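Local structure of AvrRxo1-ORF2 (Xanthomonas oryzae pv. oryzicola, 4Z8U) at residues E41-E46 against E65-Y70; E46-I51 against K85-I90; E29-H34 against Y74-P79; C52-A57 against H89-L94. The protein probably acts as the antitoxin-like binding partner of the effector AvrRxo1-ORF1, with which it is found here in a four-chain complex. One frame throughout, in Å; residues are numbered along the deposited sequence.

Contact 1 of 4, residues E41-E46 against E65-Y70; sequences ERFDLE and ERNDIY
Phe43 meets Asn67 with the edge of its ring: CE2 lies 3.3 Å from Asn67 OD1, which sits in the plane of the ring, while ring and amide planes are 50° apart. With CG anti to the backbone N (chi1 -176°), the phenyl reaches across to helix 64-77, and its far end also touches the following turn, Phe43 CZ lying 3.8 Å from Tyr70 CB. Asp44 faces the other way and serves as N-cap of helix 45-49, its OD2 accepting from Glu47 N. Leu45, the first residue of that helix, turns back toward Asn67. Its CB is 3.6 Å from Asn67 OD1, and Leu45 CD2 approaches Asn67 CA at 4.1 Å. The other methyl, Leu45 CD1, lies 4.4 Å from Tyr70 CB. Tyr70 leads its phenol away to Thr54 O, and Arg66 offers the contact its aliphatic part, its guanidinium being paired with Glu49. No hydrogen bond joins the two segments. The amide oxygen of Asn67 instead rests against C-H groups of Phe43 and Leu45, where its partial negative charge is probably favoured by the slightly positive rim of the ring, so the contact is mainly hydrophobic with a weak polar component.

Contact 2 of 4, residues E46-I51 against K85-I90; sequences EELEKI and KEFAHI
Leu48 and Ile51 supply the apolar groups that segment 46-51 presses against helix 84-94, and Ala88 is where both converge. Leu48 CD1 sits 3.9 Å from Ala88 CB and is slightly nearer to the backbone, at 3.7 Å from Ala88 N. Ile51 comes closer still: its CG1 and CD1 both lie 3.5 Å from Ala88 CB, a reach made possible by CG1 standing between the backbone N and the carbonyl carbon (chi1 67°). The small methyl of Ala88 thus allows the neighbouring backbone to approach, Leu48 and Ala88 having their CA atoms 6.3 Å apart.

An aliphatic-to-aromatic contact adds to this. Both methyls of Leu48 reach the CD2-CE2 bond of Phe87, the two side chains crossing at a slant, with Leu48 CD1 3.9 Å from Phe87 CD2 and Leu48 CD2 4.0 Å from Phe87 CE2. Phe87 holds CG anti to its backbone N (chi1 -175°), which swings the ring towards the leucine.

The end of Ile51 also meets main chain: CD1 lies 3.8 Å from Lys85 CA, carrying the contact back about one turn from Ala88 to a margin where Ile51 and Lys85 are both exposed.

No hydrogen bond passes between the segments, although Ile51 N bonds to Leu48 O within its own segment. Around the contact, Leu48 also touches Thr54 in the loop after helix 45-49, and Phe87 meets Tyr74 of helix 64-77 edge to face. The short helix is thus joined to helix 84-94 through its apolar side and also reaches helix 64-77 through Glu49.

Contact 3 of 4, residues E29-H34 against Y74-P79; sequences ELALVH and YYVEYP
This is a helix-to-helix contact, in which the C-terminal part of the long helix 6-38 packs against the last turn of helix 64-77 and the proline just beyond it. Its most specific element is a CH-pi interaction: Leu32 CD2 stands over the face of the Tyr75 ring, 3.5 Å from the centroid and 13° off the ring normal. The opposite face of the same ring is covered by Tyr74, whose CD2 lies 3.7 Å above its plane, so the phenol is held between a methyl and a second aromatic ring. With CG anti to the carbonyl carbon (chi1 -77°), Leu32 carries its isobutyl end over to the ring.

Ala31 allows the closest backbone approach, its CA 5.7 Å from Val76 CA. Its methyl nestles against main chain, Ala31 CB being 3.4 Å from Tyr75 O, and it also touches the Tyr75 and Val76 side chains. One turn on, His34 brings the edge of its imidazole to Pro79, with CE1 4.0 Å from Pro79 O. That carbonyl oxygen is buried here and has no hydrogen-bonding partner in the model.

Helix 64-77 makes a wider pi-type turn at 74-77, which includes Tyr75 and Val76. The hydroxyl of Tyr75 is bonded to Phe43 N. From the same segment, Glu77 and Tyr78 hydrogen-bond to Ser215 of an AvrRxo1-ORF1 chain, whereas His34 makes a weak bond to Lys2 of the second copy of this protein. Helix 6-38 thus lies against the end of helix 64-77, and helix 84-94 is reached through Tyr78, which touches Ile90.

Contact 4 of 4, residues C52-A57 against H89-L94; sequences CDTSDA and HIVETL
Cys52 fits against Val91 and Glu92, and nearly all of the contact is van der Waals in kind. The sulfur faces the valine, with Cys52 SG 4.0 Å from Val91 CB. It gets there because SG is turned between the backbone N and the carbonyl carbon (chi1 69°). Cys52 CB meanwhile touches the glutamate both at its aliphatic part, 3.7 Å from Glu92 CG, and at the carboxylate oxygen OE2. Val91 CG1 is shared more widely, resting 3.9 Å from Asp53 O and, more loosely, 4.4 Å from Thr54 CG2.

No hydrogen bond crosses between the segments. Within the loop, Asp53 OD1 accepting from Ser55 N would form an Asx turn, although the position of this oxygen is doubtful. In the helix, Thr93 OG1 bonds at 3.0 Å to His89 O, which Thr93 N also reaches at 3.1 Å. The two donors come from opposite faces of the carbonyl plane, the hydroxyl tilted 21° from it.

Thr54 continues the apolar surface towards helix 45-49, and its hydroxyl is bonded to Glu49. The segment faces a partner chain as well: Asp56 bonds to Tyr164 of AvrRxo1-ORF1. From helix 64-77, Arg66 touches Thr54 and Tyr70 touches Val91. The loop thus touches helix 84-94 and reaches helix 64-77 as well.

How the contacts relate
From the N terminus, helix 6-38 supplies the first half of contact 3, and the chain then runs through the first segments of contacts 1, 2 and 4, with helix 45-49 among them. Returning along helix 64-77, the chain closes contact 1 first, so contact 1 falls wholly within the span of contact 3, which closes at the helix end. Helix 84-94 then closes contact 2 and contact 4 on overlapping turns that share His89 and Ile90. Both of these cross contacts 1 and 3. Tyr74 and Phe43 join contacts 3 and 1, while contacts 1 and 2 share Glu46, tying helices 45-49, 64-77 and 84-94 into one cluster, to which contact 3 attaches the C-terminal part of helix 6-38.

Contact 1 of 4, residues E41-E46 against E65-Y70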
# COMPACT_ATOMS: atom_id res chain seq x y z
N GLU B 41 -22.05 11.72 -12.12
CA GLU B 41 -23.40 11.89 -11.59
C GLU B 41 -23.49 11.82 -10.07
O GLU B 41 -22.98 10.86 -9.44
CB GLU B 41 -24.38 10.89 -12.24
CG GLU B 41 -25.77 11.01 -11.71
CD GLU B 41 -26.76 10.07 -12.36
OE1 GLU B 41 -26.38 9.30 -13.30
OE2 GLU B 41 -27.95 10.17 -11.93
N ARG B 42 -24.12 12.82 -9.45
CA ARG B 42 -24.27 12.88 -8.00
C ARG B 42 -25.03 11.64 -7.51
O ARG B 42 -26.08 11.29 -8.10
CB ARG B 42 -24.97 14.16 -7.45
CG ARG B 42 -24.83 14.35 -5.94
CD ARG B 42 -25.68 15.46 -5.29
NE ARG B 42 -27.13 15.16 -5.46
CZ ARG B 42 -27.98 14.73 -4.52
NH1 ARG B 42 -27.59 14.59 -3.25
NH2 ARG B 42 -29.26 14.46 -4.84
N PHE B 43 -24.56 11.07 -6.39
CA PHE B 43 -25.21 9.86 -5.88
C PHE B 43 -26.60 10.22 -5.35
O PHE B 43 -26.73 11.10 -4.46
CB PHE B 43 -24.43 9.26 -4.74
CG PHE B 43 -25.03 7.95 -4.25
CD1 PHE B 43 -25.01 6.83 -5.06
CD2 PHE B 43 -25.69 7.92 -3.00
CE1 PHE B 43 -25.59 5.63 -4.59
CE2 PHE B 43 -26.28 6.74 -2.55
CZ PHE B 43 -26.21 5.62 -3.35
N ASP B 44 -27.59 9.47 -5.84
CA ASP B 44 -28.97 9.61 -5.34
C ASP B 44 -29.64 8.26 -5.08
O ASP B 44 -29.99 7.56 -6.03
CB ASP B 44 -29.81 10.46 -6.30
CG ASP B 44 -31.24 10.56 -5.84
OD1 ASP B 44 -31.48 11.24 -4.80
OD2 ASP B 44 -32.06 9.88 -6.45
N LEU B 45 -29.76 7.91 -3.83
CA LEU B 45 -30.25 6.56 -3.55
C LEU B 45 -31.66 6.27 -4.17
O LEU B 45 -31.86 5.21 -4.83
CB LEU B 45 -30.17 6.29 -2.05
CG LEU B 45 -30.58 4.87 -1.65
CD1 LEU B 45 -29.45 3.91 -2.09
CD2 LEU B 45 -30.81 4.84 -0.14
N GLU B 46 -32.61 7.20 -4.02
CA GLU B 46 -33.96 6.98 -4.55
C GLU B 46 -33.93 6.65 -6.03
O GLU B 46 -34.58 5.69 -6.49
CB GLU B 46 -34.88 8.20 -4.32
CG GLU B 46 -35.85 8.08 -3.14
CD GLU B 46 -35.22 8.40 -1.76
OE1 GLU B 46 -34.15 7.82 -1.43
OE2 GLU B 46 -35.81 9.21 -1.00
N GLU B 65 -27.67 2.80 7.07
CA GLU B 65 -26.59 1.86 6.69
C GLU B 65 -26.70 1.77 5.18
O GLU B 65 -25.71 1.63 4.50
CB GLU B 65 -26.62 0.46 7.42
CG GLU B 65 -25.22 -0.28 7.52
CD GLU B 65 -25.22 -1.59 8.33
OE1 GLU B 65 -24.37 -2.57 8.08
OE2 GLU B 65 -26.09 -1.67 9.25
N ARG B 66 -27.88 1.91 4.64
CA ARG B 66 -28.08 1.66 3.22
C ARG B 66 -27.55 2.73 2.25
O ARG B 66 -26.92 2.43 1.26
CB ARG B 66 -29.55 1.40 3.01
CG ARG B 66 -29.96 0.92 1.71
CD ARG B 66 -31.23 0.09 1.85
NE ARG B 66 -32.36 0.75 1.22
CZ ARG B 66 -33.43 1.14 1.87
NH1 ARG B 66 -33.54 0.94 3.16
NH2 ARG B 66 -34.40 1.74 1.23
N ASN B 67 -27.82 3.97 2.55
CA ASN B 67 -27.24 5.08 1.84
C ASN B 67 -25.77 5.04 2.05
O ASN B 67 -25.03 5.14 1.06
CB ASN B 67 -27.74 6.45 2.34
CG ASN B 67 -27.32 7.55 1.42
OD1 ASN B 67 -27.76 7.64 0.27
ND2 ASN B 67 -26.43 8.36 1.88
N ASP B 68 -25.34 4.89 3.31
CA ASP B 68 -23.91 4.83 3.62
C ASP B 68 -23.18 3.71 2.90
O ASP B 68 -22.06 3.91 2.42
CB ASP B 68 -23.67 4.75 5.13
CG ASP B 68 -23.88 6.13 5.86
OD1 ASP B 68 -24.86 6.88 5.56
OD2 ASP B 68 -23.04 6.48 6.74
N ILE B 69 -23.81 2.55 2.74
CA ILE B 69 -23.09 1.44 2.08
C ILE B 69 -22.95 1.82 0.56
O ILE B 69 -21.83 1.73 -0.00
CB ILE B 69 -23.86 0.08 2.26
CG1 ILE B 69 -23.65 -0.53 3.67
CG2 ILE B 69 -23.49 -0.89 1.19
CD1 ILE B 69 -24.77 -1.50 4.07
N TYR B 70 -24.03 2.23 -0.09
CA TYR B 70 -24.02 2.31 -1.55
C TYR B 70 -23.31 3.60 -2.04
O TYR B 70 -22.76 3.64 -3.12
CB TYR B 70 -25.41 2.13 -2.23
CG TYR B 70 -25.91 0.68 -2.06
CD1 TYR B 70 -25.31 -0.36 -2.78
CD2 TYR B 70 -26.86 0.38 -1.10
CE1 TYR B 70 -25.68 -1.69 -2.57
CE2 TYR B 70 -27.28 -0.91 -0.89
CZ TYR B 70 -26.67 -1.94 -1.62
OH TYR B 70 -27.08 -3.22 -1.38

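Contact 2 of 4, residues E46-I51 against K85-I90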
# COMPACT_ATOMS: atom_id res chain seq x y z
N GLU B 46 -32.61 7.20 -4.02
CA GLU B 46 -33.96 6.98 -4.55
C GLU B 46 -33.93 6.65 -6.03
O GLU B 46 -34.58 5.69 -6.49
CB GLU B 46 -34.88 8.20 -4.32
CG GLU B 46 -35.85 8.08 -3.14
CD GLU B 46 -35.22 8.40 -1.76
OE1 GLU B 46 -34.15 7.82 -1.43
OE2 GLU B 46 -35.81 9.21 -1.00
N GLU B 47 -33.18 7.42 -6.82
CA GLU B 47 -33.18 7.13 -8.23
C GLU B 47 -32.58 5.74 -8.51
O GLU B 47 -33.04 5.03 -9.42
CB GLU B 47 -32.42 8.20 -9.02
CG GLU B 47 -32.39 7.97 -10.54
CD GLU B 47 -31.22 8.70 -11.24
OE1 GLU B 47 -30.70 9.69 -10.65
OE2 GLU B 47 -30.81 8.31 -12.37
N LEU B 48 -31.50 5.39 -7.78
CA LEU B 48 -30.82 4.11 -7.99
C LEU B 48 -31.87 2.99 -7.74
O LEU B 48 -32.04 2.11 -8.57
CB LEU B 48 -29.66 3.94 -7.01
CG LEU B 48 -28.90 2.60 -7.03
CD1 LEU B 48 -28.20 2.36 -8.36
CD2 LEU B 48 -27.96 2.45 -5.85
N GLU B 49 -32.54 3.08 -6.59
CA GLU B 49 -33.62 2.13 -6.23
C GLU B 49 -34.75 1.88 -7.24
O GLU B 49 -35.41 0.82 -7.24
CB GLU B 49 -34.14 2.43 -4.84
CG GLU B 49 -32.94 2.31 -3.93
CD GLU B 49 -33.26 2.41 -2.48
OE1 GLU B 49 -34.30 2.98 -2.14
OE2 GLU B 49 -32.42 1.90 -1.69
N LYS B 50 -34.92 2.82 -8.17
CA LYS B 50 -35.95 2.67 -9.16
C LYS B 50 -35.48 1.67 -10.17
O LYS B 50 -36.28 1.13 -10.95
CB LYS B 50 -36.25 3.99 -9.86
CG LYS B 50 -37.01 5.00 -9.02
CD LYS B 50 -37.57 6.08 -9.96
CE LYS B 50 -38.03 7.32 -9.21
NZ LYS B 50 -36.87 7.78 -8.38
N ILE B 51 -34.18 1.38 -10.18
CA ILE B 51 -33.69 0.57 -11.27
C ILE B 51 -32.90 -0.66 -10.83
O ILE B 51 -32.33 -1.34 -11.67
CB ILE B 51 -32.87 1.38 -12.31
CG1 ILE B 51 -31.59 1.89 -11.74
CG2 ILE B 51 -33.67 2.55 -12.88
CD1 ILE B 51 -30.81 2.74 -12.72
N LYS B 85 -26.96 4.75 -13.61
CA LYS B 85 -27.47 3.65 -14.35
C LYS B 85 -26.41 2.62 -14.53
O LYS B 85 -26.69 1.45 -14.59
CB LYS B 85 -28.02 4.06 -15.69
CG LYS B 85 -28.72 2.94 -16.44
CD LYS B 85 -28.22 2.88 -17.88
CE LYS B 85 -29.10 2.01 -18.77
NZ LYS B 85 -30.52 2.41 -18.72
N GLU B 86 -25.18 3.05 -14.64
CA GLU B 86 -24.12 2.10 -14.75
C GLU B 86 -24.00 1.36 -13.42
O GLU B 86 -23.77 0.18 -13.41
CB GLU B 86 -22.82 2.84 -15.04
CG GLU B 86 -22.45 3.03 -16.50
CD GLU B 86 -21.43 4.18 -16.74
OE1 GLU B 86 -20.75 4.60 -15.83
OE2 GLU B 86 -21.33 4.66 -17.88
N PHE B 87 -24.16 2.07 -12.33
CA PHE B 87 -23.91 1.54 -11.00
C PHE B 87 -24.94 0.51 -10.67
O PHE B 87 -24.64 -0.49 -10.10
CB PHE B 87 -23.90 2.65 -9.95
CG PHE B 87 -23.53 2.19 -8.59
CD1 PHE B 87 -22.34 1.60 -8.35
CD2 PHE B 87 -24.37 2.36 -7.56
CE1 PHE B 87 -22.04 1.20 -7.11
CE2 PHE B 87 -24.06 1.94 -6.36
CZ PHE B 87 -22.89 1.38 -6.13
N ALA B 88 -26.16 0.78 -11.08
CA ALA B 88 -27.25 -0.17 -10.96
C ALA B 88 -26.92 -1.54 -11.49
O ALA B 88 -27.28 -2.51 -10.91
CB ALA B 88 -28.43 0.35 -11.68
N HIS B 89 -26.26 -1.62 -12.62
CA HIS B 89 -25.94 -2.90 -13.14
C HIS B 89 -24.94 -3.61 -12.27
O HIS B 89 -24.92 -4.80 -12.23
CB HIS B 89 -25.38 -2.79 -14.53
CG HIS B 89 -26.37 -2.26 -15.51
ND1 HIS B 89 -27.66 -1.95 -15.15
CD2 HIS B 89 -26.26 -1.95 -16.82
CE1 HIS B 89 -28.31 -1.50 -16.20
NE2 HIS B 89 -27.48 -1.48 -17.22
N ILE B 90 -24.12 -2.83 -11.60
CA ILE B 90 -23.14 -3.37 -10.69
C ILE B 90 -23.83 -3.92 -9.47
O ILE B 90 -23.54 -5.00 -9.06
CB ILE B 90 -22.09 -2.37 -10.33
CG1 ILE B 90 -21.20 -2.12 -11.50
CG2 ILE B 90 -21.26 -2.88 -9.23
CD1 ILE B 90 -20.56 -0.84 -11.47

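Contact 3 of 4, residues E29-H34 against Y74-P79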
# COMPACT_ATOMS: atom_id res chain seq x y z
N GLU B 29 -13.62 11.29 1.10
CA GLU B 29 -13.29 12.72 0.78
C GLU B 29 -12.58 12.93 -0.51
O GLU B 29 -13.02 13.74 -1.37
CB GLU B 29 -12.56 13.40 1.89
CG GLU B 29 -13.20 13.32 3.22
CD GLU B 29 -12.22 13.71 4.32
OE1 GLU B 29 -10.96 13.52 4.24
OE2 GLU B 29 -12.67 14.24 5.29
N LEU B 30 -11.49 12.17 -0.73
CA LEU B 30 -10.78 12.31 -1.96
C LEU B 30 -11.55 11.84 -3.19
O LEU B 30 -11.46 12.46 -4.25
CB LEU B 30 -9.44 11.49 -1.86
CG LEU B 30 -8.52 11.98 -0.75
CD1 LEU B 30 -7.36 11.02 -0.75
CD2 LEU B 30 -8.02 13.42 -1.12
N ALA B 31 -12.35 10.76 -3.05
CA ALA B 31 -13.16 10.30 -4.13
C ALA B 31 -14.23 11.34 -4.56
O ALA B 31 -14.48 11.48 -5.76
CB ALA B 31 -13.83 8.98 -3.79
N LEU B 32 -14.79 12.01 -3.58
CA LEU B 32 -15.81 13.04 -3.87
C LEU B 32 -15.17 14.21 -4.62
O LEU B 32 -15.81 14.74 -5.52
CB LEU B 32 -16.41 13.56 -2.58
CG LEU B 32 -17.48 12.59 -1.92
CD1 LEU B 32 -17.84 13.19 -0.55
CD2 LEU B 32 -18.71 12.43 -2.78
N VAL B 33 -13.96 14.62 -4.23
CA VAL B 33 -13.26 15.65 -5.07
C VAL B 33 -13.09 15.22 -6.48
O VAL B 33 -13.43 15.96 -7.40
CB VAL B 33 -11.94 16.09 -4.44
CG1 VAL B 33 -11.25 17.16 -5.32
CG2 VAL B 33 -12.18 16.64 -3.08
N HIS B 34 -12.46 14.05 -6.69
CA HIS B 34 -12.33 13.50 -8.00
C HIS B 34 -13.63 13.42 -8.79
O HIS B 34 -13.68 13.77 -10.01
CB HIS B 34 -11.61 12.14 -7.94
CG HIS B 34 -11.56 11.40 -9.29
ND1 HIS B 34 -12.52 10.52 -9.68
CD2 HIS B 34 -10.66 11.49 -10.35
CE1 HIS B 34 -12.23 10.03 -10.91
NE2 HIS B 34 -11.09 10.63 -11.33
N TYR B 74 -20.26 3.58 -4.45
CA TYR B 74 -20.34 4.30 -5.71
C TYR B 74 -19.11 5.19 -5.93
O TYR B 74 -18.48 5.17 -6.98
CB TYR B 74 -21.63 5.17 -5.64
CG TYR B 74 -21.90 6.06 -6.91
CD1 TYR B 74 -22.12 5.48 -8.14
CD2 TYR B 74 -21.92 7.43 -6.79
CE1 TYR B 74 -22.42 6.25 -9.27
CE2 TYR B 74 -22.24 8.24 -7.91
CZ TYR B 74 -22.46 7.64 -9.14
OH TYR B 74 -22.74 8.38 -10.27
N TYR B 75 -18.77 5.95 -4.92
CA TYR B 75 -17.66 6.89 -5.06
C TYR B 75 -16.26 6.25 -4.91
O TYR B 75 -15.39 6.58 -5.69
CB TYR B 75 -17.78 7.98 -4.02
CG TYR B 75 -18.86 9.00 -4.48
CD1 TYR B 75 -18.75 9.65 -5.74
CD2 TYR B 75 -19.95 9.23 -3.69
CE1 TYR B 75 -19.75 10.55 -6.16
CE2 TYR B 75 -20.97 10.12 -4.11
CZ TYR B 75 -20.81 10.80 -5.32
OH TYR B 75 -21.79 11.64 -5.80
N VAL B 76 -16.11 5.42 -3.88
CA VAL B 76 -14.78 4.87 -3.51
C VAL B 76 -14.41 3.67 -4.34
O VAL B 76 -13.27 3.59 -4.84
CB VAL B 76 -14.65 4.60 -1.99
CG1 VAL B 76 -13.33 4.01 -1.59
CG2 VAL B 76 -14.94 5.86 -1.17
N GLU B 77 -15.33 2.72 -4.48
CA GLU B 77 -14.98 1.49 -5.20
C GLU B 77 -15.11 1.59 -6.68
O GLU B 77 -14.48 0.79 -7.40
CB GLU B 77 -15.83 0.31 -4.68
CG GLU B 77 -15.49 -0.05 -3.27
CD GLU B 77 -16.34 -1.25 -2.82
OE1 GLU B 77 -17.06 -1.17 -1.77
OE2 GLU B 77 -16.24 -2.31 -3.56
N TYR B 78 -15.92 2.54 -7.19
CA TYR B 78 -16.21 2.49 -8.62
C TYR B 78 -15.99 3.86 -9.25
O TYR B 78 -16.94 4.48 -9.77
CB TYR B 78 -17.64 1.96 -8.91
CG TYR B 78 -17.74 0.46 -8.56
CD1 TYR B 78 -17.33 -0.55 -9.50
CD2 TYR B 78 -18.14 0.05 -7.28
CE1 TYR B 78 -17.29 -1.88 -9.14
CE2 TYR B 78 -18.18 -1.28 -6.92
CZ TYR B 78 -17.73 -2.25 -7.87
OH TYR B 78 -17.71 -3.59 -7.57
N PRO B 79 -14.76 4.41 -9.06
CA PRO B 79 -14.53 5.82 -9.46
C PRO B 79 -14.74 6.08 -10.96
O PRO B 79 -15.01 7.24 -11.32
CB PRO B 79 -13.06 6.05 -9.10
CG PRO B 79 -12.45 4.67 -9.14
CD PRO B 79 -13.51 3.73 -8.62

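Contact 4 of 4, residues C52-A57 against H89-L94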
# COMPACT_ATOMS: atom_id res chain seq x y z
N CYS B 52 -32.87 -0.92 -9.53
CA CYS B 52 -32.24 -2.14 -8.97
C CYS B 52 -32.69 -2.20 -7.53
O CYS B 52 -33.10 -1.19 -6.96
CB CYS B 52 -30.68 -2.05 -9.02
SG CYS B 52 -29.90 -0.83 -7.90
N ASP B 53 -32.51 -3.38 -6.95
CA ASP B 53 -32.94 -3.67 -5.60
C ASP B 53 -31.72 -3.63 -4.68
O ASP B 53 -30.76 -4.37 -4.88
CB ASP B 53 -33.61 -5.06 -5.64
CG ASP B 53 -33.75 -5.72 -4.27
OD1 ASP B 53 -33.89 -5.01 -3.25
OD2 ASP B 53 -33.75 -6.98 -4.28
N THR B 54 -31.77 -2.78 -3.67
CA THR B 54 -30.61 -2.58 -2.78
C THR B 54 -30.89 -3.15 -1.39
O THR B 54 -30.19 -2.85 -0.41
CB THR B 54 -30.30 -1.08 -2.56
OG1 THR B 54 -31.45 -0.44 -1.99
CG2 THR B 54 -29.81 -0.34 -3.89
N SER B 55 -31.96 -3.93 -1.28
CA SER B 55 -32.46 -4.28 0.04
C SER B 55 -31.74 -5.47 0.66
O SER B 55 -31.86 -5.66 1.88
CB SER B 55 -33.99 -4.53 0.01
OG SER B 55 -34.33 -5.39 -1.08
N ASP B 56 -31.03 -6.27 -0.13
CA ASP B 56 -30.47 -7.57 0.37
C ASP B 56 -31.61 -8.49 0.86
O ASP B 56 -31.59 -9.03 2.01
CB ASP B 56 -29.44 -7.39 1.50
CG ASP B 56 -28.59 -8.66 1.74
OD1 ASP B 56 -28.75 -9.60 0.91
OD2 ASP B 56 -27.79 -8.70 2.72
N ALA B 57 -32.62 -8.62 0.01
CA ALA B 57 -33.79 -9.41 0.33
C ALA B 57 -34.57 -8.81 1.51
O ALA B 57 -35.06 -9.56 2.35
CB ALA B 57 -33.34 -10.86 0.63
N HIS B 89 -26.26 -1.62 -12.62
CA HIS B 89 -25.94 -2.90 -13.14
C HIS B 89 -24.94 -3.61 -12.27
O HIS B 89 -24.92 -4.80 -12.23
CB HIS B 89 -25.38 -2.79 -14.53
CG HIS B 89 -26.37 -2.26 -15.51
ND1 HIS B 89 -27.66 -1.95 -15.15
CD2 HIS B 89 -26.26 -1.95 -16.82
CE1 HIS B 89 -28.31 -1.50 -16.20
NE2 HIS B 89 -27.48 -1.48 -17.22
N ILE B 90 -24.12 -2.83 -11.60
CA ILE B 90 -23.14 -3.37 -10.69
C ILE B 90 -23.83 -3.92 -9.47
O ILE B 90 -23.54 -5.00 -9.06
CB ILE B 90 -22.09 -2.37 -10.33
CG1 ILE B 90 -21.20 -2.12 -11.50
CG2 ILE B 90 -21.26 -2.88 -9.23
CD1 ILE B 90 -20.56 -0.84 -11.47
N VAL B 91 -24.78 -3.18 -8.93
CA VAL B 91 -25.46 -3.63 -7.71
C VAL B 91 -26.24 -4.91 -8.02
O VAL B 91 -26.23 -5.84 -7.19
CB VAL B 91 -26.38 -2.54 -7.14
CG1 VAL B 91 -27.20 -3.13 -5.99
CG2 VAL B 91 -25.57 -1.36 -6.70
N GLU B 92 -26.88 -4.97 -9.21
CA GLU B 92 -27.63 -6.16 -9.63
C GLU B 92 -26.69 -7.37 -9.67
O GLU B 92 -27.04 -8.43 -9.18
CB GLU B 92 -28.24 -5.97 -11.03
CG GLU B 92 -29.33 -4.89 -10.99
CD GLU B 92 -29.64 -4.29 -12.37
OE1 GLU B 92 -29.00 -4.65 -13.42
OE2 GLU B 92 -30.53 -3.41 -12.41
N THR B 93 -25.53 -7.17 -10.25
CA THR B 93 -24.49 -8.24 -10.30
C THR B 93 -24.14 -8.68 -8.90
O THR B 93 -24.11 -9.91 -8.64
CB THR B 93 -23.23 -7.74 -10.97
OG1 THR B 93 -23.49 -7.40 -12.34
CG2 THR B 93 -22.11 -8.83 -10.99
N LEU B 94 -23.91 -7.73 -7.96
CA LEU B 94 -23.55 -8.13 -6.59
C LEU B 94 -24.55 -9.03 -5.91
O LEU B 94 -24.21 -9.96 -5.14
CB LEU B 94 -23.23 -6.94 -5.70
CG LEU B 94 -22.10 -6.05 -6.15
CD1 LEU B 94 -21.93 -4.91 -5.13
CD2 LEU B 94 -20.79 -6.83 -6.28